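PDB 6LNH: L-isoleucine-4-hydroxylase from Bacillus thuringiensis, which catalyses the iron(II)- and 2-oxoglutarate-dependent hydroxylation of L-isoleucine to (4S)-4-hydroxy-L-isoleucine and also oxidises several other amino acids, among them L-leucine and L-methionine. Local coordinates for residues Asn45-Tyr56 with Asn113-Ile122; Phe128-Ile139 with Glu174-Met182. One frame throughout, in Å; residues are numbered along the deposited sequence.

Overall arrangement
Helix 120-134 ties the two contacts together. Its first turn and the short helix 114-117 before it pack on helix 44-54 in contact 1; its last turns and the chain beyond them lie on strand 176-184 in contact 2. The centres of the contacts are about 20 Å apart, yet they meet at Met182, whose O probably accepts a hydrogen bond from Gln53 NE2 at 2.9 Å and whose CE packs 3.7 Å from Ala52 CB. The iron, bound by His170, Asp172 and His223, belongs nearer contact 2: about 12 Å separates it from the Phe178 side chain, and about 8 Å separates the side chains of Pro175 and Asp172. Contact 1 lies away from that site.

Contact 1: Asn45-Tyr56 with Asn113-Ile122; sequences NHSLLTQAQLDY and NDSFLCNPLI
Leu48 and Leu121 meet flank to flank, CB to CB at 3.7 Å, where helix 44-54 comes close to the start of helix 120-134. The fork of Leu48 grips the ring of Pro120, CD2 lying 3.8 Å from Pro120 CD, while Leu121 lays CD2 against the backbone of Leu49, at its N and CA. Asn119 fills the dip between Leu48 and Ala52, OD1 3.4 Å from Leu48 CB. Its CG is anti to the backbone N (chi1 179°), which carries the amide to the surface of helix 44-54, where ND2 donates to Leu48 O (3.0 Å). That carbonyl also takes the helical bond from Ala52 N. The other end of the amide, OD1, accepts from Leu121 N at 2.8 Å and so caps helix 120-134. The Phe116 ring fits over small Ala52, with Ala52 O at its edge and Ile122 CG1 over one face; its CE2 comes 4.1 Å from Ala52 CB and 3.8 Å from Tyr56 CE1. At the far end Asn113 ND2 gives a hydrogen bond of 3.1 Å to the syn lone pair of Asp55 OD1, with amide and carboxylate planes 61° apart. Asp55 OD2 takes bonds from a water held by Asn113 N and from Gln151, while Tyr56 OH bonds to Ile240 O of the sheet. With a partner at each end, the buried Asn119 amide has its rotation fixed, and buried Asp55 finds partners for both oxygens.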
loop_
_atom_site.group_PDB
_atom_site.type_symbol
_atom_site.label_atom_id
_atom_site.label_comp_id
_atom_site.label_asym_id
_atom_site.label_seq_id
_atom_site.Cartn_x
_atom_site.Cartn_y
_atom_site.Cartn_z
ATOM N N ASN C 45 21.308 13.162 9.784
ATOM C CA ASN C 45 19.952 13.691 9.477
ATOM C C ASN C 45 18.896 12.634 9.822
ATOM O O ASN C 45 17.826 13.017 10.321
ATOM C CB ASN C 45 19.848 14.166 8.026
ATOM C CG ASN C 45 20.618 15.443 7.768
ATOM O OD1 ASN C 45 20.935 15.766 6.627
ATOM N ND2 ASN C 45 20.924 16.179 8.823
ATOM N N HIS C 46 19.194 11.353 9.580
ATOM C CA HIS C 46 18.267 10.239 9.916
ATOM C C HIS C 46 17.986 10.238 11.422
ATOM O O HIS C 46 16.831 9.989 11.805
ATOM C CB HIS C 46 18.845 8.901 9.442
ATOM C CG HIS C 46 18.996 8.819 7.961
ATOM N ND1 HIS C 46 17.950 8.480 7.134
ATOM C CD2 HIS C 46 20.057 9.043 7.160
ATOM C CE1 HIS C 46 18.361 8.492 5.884
ATOM N NE2 HIS C 46 19.648 8.833 5.874
ATOM N N SER C 47 19.015 10.483 12.238
ATOM C CA SER C 47 18.858 10.536 13.711
ATOM C C SER C 47 18.062 11.785 14.102
ATOM O O SER C 47 17.235 11.684 15.018
ATOM C CB SER C 47 20.198 10.516 14.390
ATOM O OG SER C 47 20.341 9.351 15.185
ATOM N N LEU C 48 18.311 12.916 13.431
ATOM C CA LEU C 48 17.615 14.143 13.753
ATOM C C LEU C 48 16.150 14.037 13.355
ATOM O O LEU C 48 15.268 14.520 14.074
ATOM C CB LEU C 48 18.319 15.318 13.083
ATOM C CG LEU C 48 19.696 15.570 13.710
ATOM C CD1 LEU C 48 20.482 16.563 12.881
ATOM C CD2 LEU C 48 19.586 16.046 15.156
ATOM N N LEU C 49 15.873 13.354 12.242
ATOM C CA LEU C 49 14.494 13.105 11.834
ATOM C C LEU C 49 13.722 12.319 12.892
ATOM O O LEU C 49 12.578 12.660 13.212
ATOM C CB LEU C 49 14.489 12.363 10.499
ATOM C CG LEU C 49 13.137 12.012 9.885
ATOM C CD1 LEU C 49 12.333 13.274 9.620
ATOM C CD2 LEU C 49 13.339 11.223 8.603
ATOM N N THR C 50 14.334 11.271 13.454
ATOM C CA THR C 50 13.647 10.469 14.466
ATOM C C THR C 50 13.268 11.308 15.681
ATOM O O THR C 50 12.169 11.160 16.227
ATOM C CB THR C 50 14.511 9.275 14.878
ATOM O OG1 THR C 50 14.688 8.405 13.753
ATOM C CG2 THR C 50 13.846 8.490 16.003
ATOM N N GLN C 51 14.164 12.200 16.119
ATOM C CA GLN C 51 13.848 13.053 17.261
ATOM C C GLN C 51 12.722 14.021 16.927
ATOM O O GLN C 51 11.825 14.248 17.749
ATOM C CB GLN C 51 15.076 13.850 17.702
ATOM C CG GLN C 51 16.346 13.067 17.923
ATOM C CD GLN C 51 17.499 13.979 18.313
ATOM O OE1 GLN C 51 17.320 15.189 18.468
ATOM N NE2 GLN C 51 18.684 13.403 18.471
ATOM N N ALA C 52 12.765 14.616 15.732
ATOM C CA ALA C 52 11.691 15.505 15.305
ATOM C C ALA C 52 10.370 14.757 15.193
ATOM O O ALA C 52 9.318 15.278 15.579
ATOM C CB ALA C 52 12.055 16.166 13.977
ATOM N N GLN C 53 10.407 13.529 14.672
ATOM C CA GLN C 53 9.175 12.764 14.508
ATOM C C GLN C 53 8.567 12.417 15.857
ATOM O O GLN C 53 7.341 12.430 16.016
ATOM C CB GLN C 53 9.448 11.485 13.716
ATOM C CG GLN C 53 9.634 11.676 12.223
ATOM C CD GLN C 53 10.063 10.392 11.541
ATOM O OE1 GLN C 53 10.593 9.489 12.185
ATOM N NE2 GLN C 53 9.830 10.303 10.237
ATOM N N LEU C 54 9.411 12.118 16.845
ATOM C CA LEU C 54 8.914 11.719 18.152
ATOM C C LEU C 54 8.289 12.883 18.905
ATOM O O LEU C 54 7.493 12.656 19.823
ATOM C CB LEU C 54 10.046 11.109 18.979
ATOM C CG LEU C 54 10.436 9.672 18.629
ATOM C CD1 LEU C 54 11.653 9.217 19.428
ATOM C CD2 LEU C 54 9.264 8.736 18.850
ATOM N N ASP C 55 8.639 14.122 18.546
ATOM C CA ASP C 55 8.052 15.281 19.206
ATOM C C ASP C 55 6.567 15.435 18.910
ATOM O O ASP C 55 5.859 16.079 19.692
ATOM C CB ASP C 55 8.789 16.556 18.803
ATOM C CG ASP C 55 8.415 17.738 19.677
ATOM O OD1 ASP C 55 8.460 17.594 20.916
ATOM O OD2 ASP C 55 8.069 18.805 19.129
ATOM N N TYR C 56 6.076 14.862 17.810
ATOM C CA TYR C 56 4.660 14.988 17.490
ATOM C C TYR C 56 3.773 14.215 18.455
ATOM O O TYR C 56 2.557 14.436 18.464
ATOM C CB TYR C 56 4.393 14.533 16.052
ATOM C CG TYR C 56 4.785 15.562 15.017
ATOM C CD1 TYR C 56 6.122 15.834 14.748
ATOM C CD2 TYR C 56 3.819 16.287 14.332
ATOM C CE1 TYR C 56 6.485 16.782 13.807
ATOM C CE2 TYR C 56 4.171 17.238 13.392
ATOM C CZ TYR C 56 5.504 17.481 13.133
ATOM O OH TYR C 56 5.856 18.430 12.202
ATOM N N ASN C 113 8.085 23.232 20.976
ATOM C CA ASN C 113 9.140 22.980 21.949
ATOM C C ASN C 113 10.490 23.464 21.431
ATOM O O ASN C 113 10.800 23.340 20.242
ATOM C CB ASN C 113 9.198 21.491 22.290
ATOM C CG ASN C 113 7.981 21.028 23.067
ATOM O OD1 ASN C 113 7.340 21.822 23.756
ATOM N ND2 ASN C 113 7.657 19.742 22.968
ATOM N N ASP C 114 11.293 24.022 22.341
ATOM C CA ASP C 114 12.620 24.514 21.979
ATOM C C ASP C 114 13.493 23.414 21.381
ATOM O O ASP C 114 14.267 23.669 20.450
ATOM C CB ASP C 114 13.297 25.127 23.203
ATOM C CG ASP C 114 12.775 26.510 23.523
ATOM O OD1 ASP C 114 12.565 27.304 22.579
ATOM O OD2 ASP C 114 12.568 26.801 24.718
ATOM N N SER C 115 13.389 22.188 21.900
ATOM C CA SER C 115 14.216 21.097 21.388
ATOM C C SER C 115 13.910 20.783 19.929
ATOM O O SER C 115 14.800 20.354 19.187
ATOM C CB SER C 115 14.026 19.850 22.251
ATOM O OG SER C 115 12.650 19.569 22.432
ATOM N N PHE C 116 12.665 20.992 19.500
ATOM C CA PHE C 116 12.306 20.805 18.099
ATOM C C PHE C 116 12.824 21.956 17.244
ATOM O O PHE C 116 13.294 21.734 16.123
ATOM C CB PHE C 116 10.782 20.647 17.973
ATOM C CG PHE C 116 10.279 20.482 16.550
ATOM C CD1 PHE C 116 10.258 21.543 15.650
ATOM C CD2 PHE C 116 9.813 19.251 16.122
ATOM C CE1 PHE C 116 9.792 21.372 14.356
ATOM C CE2 PHE C 116 9.344 19.073 14.830
ATOM C CZ PHE C 116 9.333 20.136 13.946
ATOM N N LEU C 117 12.761 23.189 17.755
ATOM C CA LEU C 117 13.163 24.335 16.945
ATOM C C LEU C 117 14.674 24.402 16.751
ATOM O O LEU C 117 15.141 24.861 15.703
ATOM C CB LEU C 117 12.679 25.632 17.599
ATOM C CG LEU C 117 11.194 25.993 17.597
ATOM C CD1 LEU C 117 10.963 27.189 18.508
ATOM C CD2 LEU C 117 10.715 26.294 16.188
ATOM N N CYS C 118 15.452 23.954 17.733
ATOM C CA CYS C 118 16.903 23.926 17.595
ATOM C C CYS C 118 17.431 22.631 16.989
ATOM O O CYS C 118 18.642 22.526 16.762
ATOM C CB CYS C 118 17.576 24.205 18.945
ATOM S SG CYS C 118 17.321 22.953 20.209
ATOM N N ASN C 119 16.574 21.641 16.746
ATOM C CA ASN C 119 16.992 20.440 16.041
ATOM C C ASN C 119 17.647 20.851 14.724
ATOM O O ASN C 119 16.978 21.454 13.871
ATOM C CB ASN C 119 15.795 19.521 15.795
ATOM C CG ASN C 119 16.155 18.245 15.032
ATOM O OD1 ASN C 119 16.938 18.257 14.082
ATOM N ND2 ASN C 119 15.565 17.133 15.452
ATOM N N PRO C 120 18.937 20.559 14.528
ATOM C CA PRO C 120 19.635 21.038 13.323
ATOM C C PRO C 120 18.935 20.714 12.016
ATOM O O PRO C 120 19.090 21.464 11.044
ATOM C CB PRO C 120 20.997 20.337 13.423
ATOM C CG PRO C 120 21.205 20.188 14.895
ATOM C CD PRO C 120 19.844 19.819 15.424
ATOM N N LEU C 121 18.172 19.621 11.951
ATOM C CA LEU C 121 17.447 19.312 10.723
ATOM C C LEU C 121 16.305 20.299 10.500
ATOM O O LEU C 121 16.096 20.769 9.376
ATOM C CB LEU C 121 16.926 17.876 10.768
ATOM C CG LEU C 121 15.987 17.436 9.646
ATOM C CD1 LEU C 121 16.713 17.400 8.311
ATOM C CD2 LEU C 121 15.389 16.080 9.968
ATOM N N ILE C 122 15.560 20.622 11.560
ATOM C CA ILE C 122 14.495 21.620 11.462
ATOM C C ILE C 122 15.058 22.985 11.085
ATOM O O ILE C 122 14.491 23.695 10.244
ATOM C CB ILE C 122 13.696 21.680 12.776
ATOM C CG1 ILE C 122 13.024 20.331 13.047
ATOM C CG2 ILE C 122 12.664 22.799 12.726
ATOM C CD1 ILE C 122 12.281 19.765 11.847
HETATM O O HOH W 1 6.280 21.032 20.101
#

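Contact 2: Phe128-Ile139 with Glu174-Met182; sequences FDTEFAFKTNII and EPVVFLHLM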
loop_
_atom_site.group_PDB
_atom_site.type_symbol
_atom_site.label_atom_id
_atom_site.label_comp_id
_atom_site.label_asym_id
_atom_site.label_seq_id
_atom_site.Cartn_x
_atom_site.Cartn_y
_atom_site.Cartn_z
ATOM N N PHE C 128 16.492 26.567 4.427
ATOM C CA PHE C 128 16.249 26.291 3.014
ATOM C C PHE C 128 14.983 26.993 2.537
ATOM O O PHE C 128 14.969 27.619 1.470
ATOM C CB PHE C 128 16.149 24.789 2.754
ATOM C CG PHE C 128 15.689 24.469 1.362
ATOM C CD1 PHE C 128 16.597 24.417 0.319
ATOM C CD2 PHE C 128 14.345 24.257 1.084
ATOM C CE1 PHE C 128 16.183 24.147 -0.970
ATOM C CE2 PHE C 128 13.922 23.988 -0.204
ATOM C CZ PHE C 128 14.843 23.933 -1.234
ATOM N N ASP C 129 13.900 26.882 3.313
ATOM C CA ASP C 129 12.638 27.498 2.914
ATOM C C ASP C 129 12.786 29.007 2.812
ATOM O O ASP C 129 12.270 29.631 1.877
ATOM C CB ASP C 129 11.536 27.144 3.914
ATOM C CG ASP C 129 11.234 25.660 3.956
ATOM O OD1 ASP C 129 11.753 24.920 3.096
ATOM O OD2 ASP C 129 10.471 25.238 4.850
ATOM N N THR C 130 13.498 29.610 3.766
ATOM C CA THR C 130 13.701 31.054 3.751
ATOM C C THR C 130 14.494 31.484 2.525
ATOM O O THR C 130 14.156 32.480 1.875
ATOM C CB THR C 130 14.400 31.495 5.036
ATOM O OG1 THR C 130 13.628 31.072 6.166
ATOM C CG2 THR C 130 14.531 33.001 5.076
ATOM N N GLU C 131 15.554 30.743 2.193
ATOM C CA GLU C 131 16.374 31.101 1.042
ATOM C C GLU C 131 15.597 30.941 -0.258
ATOM O O GLU C 131 15.795 31.709 -1.207
ATOM C CB GLU C 131 17.635 30.234 1.025
ATOM C CG GLU C 131 18.486 30.351 -0.232
ATOM C CD GLU C 131 19.739 29.491 -0.157
ATOM O OE1 GLU C 131 20.338 29.405 0.937
ATOM O OE2 GLU C 131 20.126 28.900 -1.189
ATOM N N PHE C 132 14.688 29.962 -0.310
ATOM C CA PHE C 132 13.823 29.805 -1.475
ATOM C C PHE C 132 12.798 30.927 -1.547
ATOM O O PHE C 132 12.567 31.497 -2.619
ATOM C CB PHE C 132 13.142 28.430 -1.421
ATOM C CG PHE C 132 12.256 28.111 -2.614
ATOM C CD1 PHE C 132 11.112 28.850 -2.899
ATOM C CD2 PHE C 132 12.563 27.042 -3.437
ATOM C CE1 PHE C 132 10.320 28.544 -3.984
ATOM C CE2 PHE C 132 11.767 26.726 -4.522
ATOM C CZ PHE C 132 10.643 27.480 -4.796
ATOM N N ALA C 133 12.180 31.267 -0.416
ATOM C CA ALA C 133 11.158 32.307 -0.420
ATOM C C ALA C 133 11.738 33.647 -0.855
ATOM O O ALA C 133 11.129 34.368 -1.654
ATOM C CB ALA C 133 10.516 32.419 0.963
ATOM N N PHE C 134 12.917 33.995 -0.337
ATOM C CA PHE C 134 13.567 35.255 -0.684
ATOM C C PHE C 134 13.990 35.345 -2.142
ATOM O O PHE C 134 14.120 36.455 -2.664
ATOM C CB PHE C 134 14.772 35.474 0.224
ATOM C CG PHE C 134 14.395 35.875 1.607
ATOM C CD1 PHE C 134 13.112 36.319 1.869
ATOM C CD2 PHE C 134 15.304 35.809 2.645
ATOM C CE1 PHE C 134 12.743 36.692 3.132
ATOM C CE2 PHE C 134 14.936 36.188 3.920
ATOM C CZ PHE C 134 13.649 36.627 4.163
ATOM N N LYS C 135 14.233 34.228 -2.814
ATOM C CA LYS C 135 14.618 34.297 -4.218
ATOM C C LYS C 135 13.424 34.284 -5.162
ATOM O O LYS C 135 13.619 34.250 -6.382
ATOM C CB LYS C 135 15.609 33.177 -4.553
ATOM C CG LYS C 135 16.881 33.307 -3.711
ATOM C CD LYS C 135 17.767 32.075 -3.713
ATOM C CE LYS C 135 19.239 32.467 -3.817
ATOM N NZ LYS C 135 19.522 33.307 -5.017
ATOM N N THR C 136 12.204 34.328 -4.635
ATOM C CA THR C 136 11.043 34.539 -5.481
ATOM C C THR C 136 10.765 36.037 -5.600
ATOM O O THR C 136 11.124 36.827 -4.724
ATOM C CB THR C 136 9.820 33.815 -4.911
ATOM O OG1 THR C 136 9.398 34.454 -3.702
ATOM C CG2 THR C 136 10.149 32.361 -4.603
ATOM N N ASN C 137 10.108 36.419 -6.697
ATOM C CA ASN C 137 9.564 37.768 -6.836
ATOM C C ASN C 137 8.261 37.958 -6.066
ATOM O O ASN C 137 7.744 39.080 -6.019
ATOM C CB ASN C 137 9.399 38.145 -8.319
ATOM C CG ASN C 137 8.448 37.230 -9.080
ATOM O OD1 ASN C 137 7.688 36.459 -8.496
ATOM N ND2 ASN C 137 8.494 37.317 -10.407
ATOM N N ILE C 138 7.720 36.886 -5.481
ATOM C CA ILE C 138 6.470 36.974 -4.730
ATOM C C ILE C 138 6.667 37.740 -3.426
ATOM O O ILE C 138 5.814 38.545 -3.032
ATOM C CB ILE C 138 5.879 35.572 -4.470
ATOM C CG1 ILE C 138 5.505 34.852 -5.770
ATOM C CG2 ILE C 138 4.642 35.668 -3.606
ATOM C CD1 ILE C 138 6.626 34.155 -6.450
ATOM N N ILE C 139 7.782 37.515 -2.741
ATOM C CA ILE C 139 8.002 38.100 -1.423
ATOM C C ILE C 139 8.683 39.446 -1.612
ATOM O O ILE C 139 9.780 39.532 -2.176
ATOM C CB ILE C 139 8.841 37.170 -0.533
ATOM C CG1 ILE C 139 7.999 35.981 -0.066
ATOM C CG2 ILE C 139 9.410 37.929 0.663
ATOM C CD1 ILE C 139 6.930 36.338 0.942
ATOM N N GLU C 174 -1.001 33.116 3.654
ATOM C CA GLU C 174 0.385 33.496 3.396
ATOM C C GLU C 174 0.746 33.278 1.928
ATOM O O GLU C 174 0.399 32.243 1.349
ATOM C CB GLU C 174 1.331 32.699 4.284
ATOM C CG GLU C 174 1.070 32.889 5.773
ATOM C CD GLU C 174 0.008 31.941 6.302
ATOM O OE1 GLU C 174 -0.504 31.122 5.511
ATOM O OE2 GLU C 174 -0.319 32.014 7.506
ATOM N N PRO C 175 1.439 34.243 1.316
ATOM C CA PRO C 175 1.763 34.119 -0.116
ATOM C C PRO C 175 2.664 32.942 -0.460
ATOM O O PRO C 175 2.616 32.462 -1.600
ATOM C CB PRO C 175 2.437 35.461 -0.444
ATOM C CG PRO C 175 2.801 36.067 0.883
ATOM C CD PRO C 175 1.788 35.565 1.857
ATOM N N VAL C 176 3.490 32.463 0.468
ATOM C CA VAL C 176 4.343 31.301 0.233
ATOM C C VAL C 176 4.253 30.382 1.442
ATOM O O VAL C 176 4.492 30.815 2.575
ATOM C CB VAL C 176 5.811 31.694 -0.031
ATOM C CG1 VAL C 176 6.649 30.452 -0.311
ATOM C CG2 VAL C 176 5.916 32.674 -1.191
ATOM N N VAL C 177 3.915 29.115 1.198
ATOM C CA VAL C 177 3.753 28.118 2.250
ATOM C C VAL C 177 4.522 26.863 1.859
ATOM O O VAL C 177 4.392 26.380 0.728
ATOM C CB VAL C 177 2.265 27.791 2.495
ATOM C CG1 VAL C 177 2.120 26.542 3.357
ATOM C CG2 VAL C 177 1.561 28.973 3.139
ATOM N N PHE C 178 5.315 26.338 2.791
ATOM C CA PHE C 178 6.030 25.080 2.610
ATOM C C PHE C 178 5.344 23.996 3.435
ATOM O O PHE C 178 5.177 24.150 4.650
ATOM C CB PHE C 178 7.496 25.212 3.029
ATOM C CG PHE C 178 8.345 25.983 2.059
ATOM C CD1 PHE C 178 8.260 27.363 1.977
ATOM C CD2 PHE C 178 9.246 25.324 1.239
ATOM C CE1 PHE C 178 9.049 28.070 1.084
ATOM C CE2 PHE C 178 10.036 26.025 0.345
ATOM C CZ PHE C 178 9.935 27.399 0.267
ATOM N N LEU C 179 4.952 22.905 2.777
ATOM C CA LEU C 179 4.372 21.735 3.431
ATOM C C LEU C 179 5.420 20.625 3.445
ATOM O O LEU C 179 5.790 20.103 2.388
ATOM C CB LEU C 179 3.101 21.295 2.704
ATOM C CG LEU C 179 2.368 20.046 3.193
ATOM C CD1 LEU C 179 1.999 20.200 4.639
ATOM C CD2 LEU C 179 1.122 19.794 2.359
ATOM N N HIS C 180 5.896 20.265 4.635
ATOM C CA HIS C 180 6.858 19.182 4.809
ATOM C C HIS C 180 6.180 18.031 5.540
ATOM O O HIS C 180 5.736 18.194 6.681
ATOM C CB HIS C 180 8.092 19.652 5.584
ATOM C CG HIS C 180 8.710 20.902 5.041
ATOM N ND1 HIS C 180 9.546 20.904 3.945
ATOM C CD2 HIS C 180 8.618 22.190 5.447
ATOM C CE1 HIS C 180 9.938 22.141 3.696
ATOM N NE2 HIS C 180 9.390 22.940 4.593
ATOM N N LEU C 181 6.105 16.874 4.888
ATOM C CA LEU C 181 5.654 15.667 5.565
ATOM C C LEU C 181 6.708 15.205 6.565
ATOM O O LEU C 181 7.883 15.052 6.220
ATOM C CB LEU C 181 5.365 14.564 4.548
ATOM C CG LEU C 181 4.867 13.230 5.103
ATOM C CD1 LEU C 181 3.555 13.406 5.853
ATOM C CD2 LEU C 181 4.716 12.218 3.981
ATOM N N MET C 182 6.284 14.977 7.808
ATOM C CA MET C 182 7.178 14.465 8.839
ATOM C C MET C 182 6.981 12.983 9.125
ATOM O O MET C 182 7.961 12.270 9.366
ATOM C CB MET C 182 6.994 15.264 10.132
ATOM C CG MET C 182 7.335 16.737 9.987
ATOM S SD MET C 182 9.056 17.015 9.520
ATOM C CE MET C 182 9.888 16.470 11.006
#
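Asp129 and Phe178 face each other where helix 128-134 lies over strand 176-182, the axes 9.9 Å apart at closest approach and running roughly antiparallel (148°). The Asp129 side chain lies flat over one face of the Phe178 ring: CB sits 3.7 Å from the ring centroid, almost on the normal, and the carboxylate is stacked 15° from parallel to the ring. With CG anti to its carbonyl carbon (chi1 -64°), Asp129 reaches on to His180, whose NE2 donates to OD2 at 2.6 Å from the syn side. Carboxylate and imidazole are almost coplanar. ND1 is hydrogen-bonded to Thr214 OG1, so both ring nitrogens have a partner and the ring's rotation is held. Phe178 also turns its edge to the face of Phe132 in an offset edge-to-face pair, the planes nearly perpendicular and CZ 3.7 Å from Phe132 CD1. Beyond the helix the chain returns to the start of the strand and the Pro175 before it: Ile138 CG2 fits against Pro175 CB (3.9 Å), and Ile139 CG1 packs on Val176 CG2 at 4.1 Å. Helix 19-29 adds Val23 to the Phe132 side. Backbone bonds join the strand to Phe245, Val243 and Leu241 on one neighbour and to Phe217 and Leu215 on the other. A helix packed on the outside of the major sheet in this way is characteristic of the double-stranded beta-helix (cupin) fold of iron- and 2-oxoglutarate-dependent dioxygenases.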